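Side-chain contact in lantibiotic dehydratase (Microbispora corallina, PDB 5EHK), which probably dehydrates residues of the NAI-107 precursor peptide in a tRNA-dependent way, as a lantibiotic dehydratase from an actinobacterium: residues 182-187 / 322-327. Sequence-based numbering, arbitrary orientation.
Sequences HRLERD and ALVAAL
Arg183 lays the flat of its guanidinium against the isobutyl end of Leu323, a worked example of how a long charged side chain can roof the edge of an apolar helix interface. CD2 of Leu323 sits 3.3 Å above the guanidinium plane of Arg183, over its centre, while its other methyl, CD1, reaches the same group at 3.3 Å from NH1 of Arg183. The aliphatic part of the arginine joins in, with CB of Arg183 3.6 Å from CD2 of Leu323. The bend at chi3 (57°) curls the chain round this methyl, so that CB and the planar head both touch it. While a methyl occupies one face, NH1 of Arg183 also makes a weak hydrogen bond to the carbonyl oxygen of Val359, at the end of helix 346-359.

Deeper in, the contact is purely apolar. CD2 of Leu184 lies 4.1 Å from CD2 of Leu323 and 4.3 Å from CG2 of Val324, touching both neighbours on the facing helix. With CG of Leu323 anti to the backbone N (chi1 -179°), its CD2 comes to lie between Arg183 and Leu184, touching both. No hydrogen bond crosses between 182-187 and 322-327; the pairing rests on side-chain packing, with 233 Å² buried in all.

Val298 and Val302 of helix 294-306 also pack on Leu184, and Val359 packs on Leu323. Asp187 caps helix 188-191 through OD2, bonded to the backbone N of Leu190, while its OD1 takes hydrogen bonds from the Ser317 backbone N and the Ser320 hydroxyl, a polar tie from 182-187 to the start of helix 318-339. Leucine and valine side chains of helices 174-185, 294-306, 318-339 and 346-359 thus pack together in an ordinary apolar helix-helix interface, edged by a charged side chain, within the N-terminal lantibiotic dehydratase family region.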
ATOM      1  N   HIS A 182     -13.372  41.942 -14.601  1.00 45.60           N
ATOM      2  CA  HIS A 182     -14.712  41.535 -14.183  1.00 44.11           C
ATOM      3  C   HIS A 182     -15.707  42.686 -14.306  1.00 46.28           C
ATOM      4  O   HIS A 182     -16.824  42.498 -14.790  1.00 50.92           O
ATOM      5  CB  HIS A 182     -14.681  41.064 -12.732  1.00 38.13           C
ATOM      6  CG  HIS A 182     -13.950  39.777 -12.529  1.00 43.81           C
ATOM      7  ND1 HIS A 182     -13.641  39.287 -11.281  1.00 48.92           N
ATOM      8  CD2 HIS A 182     -13.464  38.880 -13.421  1.00 40.91           C
ATOM      9  CE1 HIS A 182     -12.997  38.139 -11.407  1.00 43.39           C
ATOM     10  NE2 HIS A 182     -12.871  37.874 -12.696  1.00 41.91           N
ATOM     11  N   ARG A 183     -15.288  43.879 -13.887  1.00 47.71           N
ATOM     12  CA  ARG A 183     -16.155  45.054 -13.909  1.00 44.82           C
ATOM     13  C   ARG A 183     -16.417  45.450 -15.340  1.00 46.31           C
ATOM     14  O   ARG A 183     -17.517  45.878 -15.673  1.00 53.91           O
ATOM     15  CB  ARG A 183     -15.522  46.216 -13.148  1.00 45.31           C
ATOM     16  CG  ARG A 183     -15.600  46.097 -11.622  1.00 55.08           C
ATOM     17  CD  ARG A 183     -14.635  47.057 -10.934  1.00 58.40           C
ATOM     18  NE  ARG A 183     -14.853  48.456 -11.304  1.00 66.57           N
ATOM     19  CZ  ARG A 183     -13.965  49.428 -11.103  1.00 65.84           C
ATOM     20  NH1 ARG A 183     -12.786  49.153 -10.559  1.00 58.30           N
ATOM     21  NH2 ARG A 183     -14.244  50.671 -11.469  1.00 70.48           N
ATOM     22  N   LEU A 184     -15.414  45.282 -16.192  1.00 41.07           N
ATOM     23  CA  LEU A 184     -15.605  45.496 -17.614  1.00 42.98           C
ATOM     24  C   LEU A 184     -16.536  44.423 -18.229  1.00 52.98           C
ATOM     25  O   LEU A 184     -17.261  44.707 -19.189  1.00 49.89           O
ATOM     26  CB  LEU A 184     -14.248  45.500 -18.321  1.00 41.97           C
ATOM     27  CG  LEU A 184     -13.342  46.724 -18.133  1.00 41.18           C
ATOM     28  CD1 LEU A 184     -12.234  46.744 -19.172  1.00 37.18           C
ATOM     29  CD2 LEU A 184     -14.136  48.003 -18.195  1.00 49.30           C
ATOM     30  N   GLU A 185     -16.555  43.217 -17.645  1.00 49.17           N
ATOM     31  CA  GLU A 185     -17.327  42.082 -18.190  1.00 49.78           C
ATOM     32  C   GLU A 185     -18.833  42.206 -17.915  1.00 51.05           C
ATOM     33  O   GLU A 185     -19.656  41.575 -18.582  1.00 47.64           O
ATOM     34  CB  GLU A 185     -16.786  40.724 -17.682  1.00 49.53           C
ATOM     35  CG  GLU A 185     -15.550  40.180 -18.457  1.00 51.73           C
ATOM     36  CD  GLU A 185     -14.905  38.915 -17.836  1.00 45.28           C
ATOM     37  OE1 GLU A 185     -15.129  38.624 -16.634  1.00 39.34           O
ATOM     38  OE2 GLU A 185     -14.159  38.215 -18.562  1.00 42.43           O
ATOM     39  N   ARG A 186     -19.184  43.026 -16.932  1.00 53.61           N
ATOM     40  CA  ARG A 186     -20.581  43.288 -16.600  1.00 50.49           C
ATOM     41  C   ARG A 186     -21.182  44.356 -17.528  1.00 42.05           C
ATOM     42  O   ARG A 186     -22.396  44.489 -17.644  1.00 43.98           O
ATOM     43  CB  ARG A 186     -20.701  43.698 -15.135  1.00 45.80           C
ATOM     44  CG  ARG A 186     -20.278  42.621 -14.155  1.00 43.90           C
ATOM     45  CD  ARG A 186     -20.290  43.152 -12.729  1.00 57.85           C
ATOM     46  NE  ARG A 186     -21.515  43.902 -12.433  1.00 72.82           N
ATOM     47  CZ  ARG A 186     -21.838  44.392 -11.237  1.00 66.81           C
ATOM     48  NH1 ARG A 186     -21.031  44.207 -10.193  1.00 62.49           N
ATOM     49  NH2 ARG A 186     -22.969  45.072 -11.087  1.00 53.03           N
ATOM     50  N   ASP A 187     -20.323  45.123 -18.180  1.00 38.84           N
ATOM     51  CA  ASP A 187     -20.769  46.118 -19.147  1.00 41.92           C
ATOM     52  C   ASP A 187     -21.268  45.439 -20.427  1.00 46.90           C
ATOM     53  O   ASP A 187     -20.466  45.053 -21.290  1.00 44.88           O
ATOM     54  CB  ASP A 187     -19.618  47.083 -19.437  1.00 51.26           C
ATOM     55  CG  ASP A 187     -19.995  48.208 -20.391  1.00 54.14           C
ATOM     56  OD1 ASP A 187     -19.777  49.382 -20.012  1.00 57.05           O
ATOM     57  OD2 ASP A 187     -20.469  47.929 -21.518  1.00 52.44           O
ATOM     58  N   ALA A 322     -14.374  55.262 -17.306  1.00 52.95           N
ATOM     59  CA  ALA A 322     -13.732  55.840 -16.132  1.00 53.21           C
ATOM     60  C   ALA A 322     -12.691  54.846 -15.630  1.00 58.17           C
ATOM     61  O   ALA A 322     -11.526  55.198 -15.423  1.00 57.79           O
ATOM     62  CB  ALA A 322     -14.754  56.139 -15.051  1.00 52.11           C
ATOM     63  N   LEU A 323     -13.124  53.593 -15.464  1.00 66.70           N
ATOM     64  CA  LEU A 323     -12.252  52.482 -15.076  1.00 56.55           C
ATOM     65  C   LEU A 323     -11.150  52.298 -16.096  1.00 56.97           C
ATOM     66  O   LEU A 323     -10.007  52.010 -15.731  1.00 55.72           O
ATOM     67  CB  LEU A 323     -13.045  51.176 -14.996  1.00 59.92           C
ATOM     68  CG  LEU A 323     -12.292  49.908 -14.569  1.00 55.78           C
ATOM     69  CD1 LEU A 323     -11.398  50.167 -13.370  1.00 56.89           C
ATOM     70  CD2 LEU A 323     -13.248  48.769 -14.277  1.00 50.57           C
ATOM     71  N   VAL A 324     -11.496  52.449 -17.373  1.00 52.88           N
ATOM     72  CA  VAL A 324     -10.513  52.304 -18.438  1.00 51.65           C
ATOM     73  C   VAL A 324      -9.406  53.331 -18.290  1.00 49.60           C
ATOM     74  O   VAL A 324      -8.227  52.987 -18.310  1.00 56.29           O
ATOM     75  CB  VAL A 324     -11.163  52.377 -19.838  1.00 58.57           C
ATOM     76  CG1 VAL A 324     -10.124  52.637 -20.919  1.00 48.78           C
ATOM     77  CG2 VAL A 324     -11.900  51.082 -20.137  1.00 58.00           C
ATOM     78  N   ALA A 325      -9.782  54.586 -18.089  1.00 52.08           N
ATOM     79  CA  ALA A 325      -8.790  55.641 -17.934  1.00 54.14           C
ATOM     80  C   ALA A 325      -7.926  55.388 -16.693  1.00 46.30           C
ATOM     81  O   ALA A 325      -6.705  55.480 -16.765  1.00 39.56           O
ATOM     82  CB  ALA A 325      -9.458  57.013 -17.893  1.00 40.55           C
ATOM     83  N   ALA A 326      -8.558  55.036 -15.575  1.00 41.32           N
ATOM     84  CA  ALA A 326      -7.841  54.665 -14.351  1.00 50.56           C
ATOM     85  C   ALA A 326      -6.815  53.518 -14.526  1.00 55.39           C
ATOM     86  O   ALA A 326      -5.843  53.410 -13.770  1.00 54.22           O
ATOM     87  CB  ALA A 326      -8.849  54.307 -13.261  1.00 50.83           C
ATOM     88  N   LEU A 327      -7.024  52.679 -15.536  1.00 51.40           N
ATOM     89  CA  LEU A 327      -6.098  51.592 -15.815  1.00 47.51           C
ATOM     90  C   LEU A 327      -4.959  52.061 -16.710  1.00 47.55           C
ATOM     91  O   LEU A 327      -3.808  51.689 -16.493  1.00 52.94           O
ATOM     92  CB  LEU A 327      -6.821  50.402 -16.467  1.00 52.02           C
ATOM     93  CG  LEU A 327      -7.695  49.513 -15.571  1.00 47.70           C
ATOM     94  CD1 LEU A 327      -8.513  48.546 -16.400  1.00 43.38           C
ATOM     95  CD2 LEU A 327      -6.852  48.757 -14.555  1.00 44.49           C
TER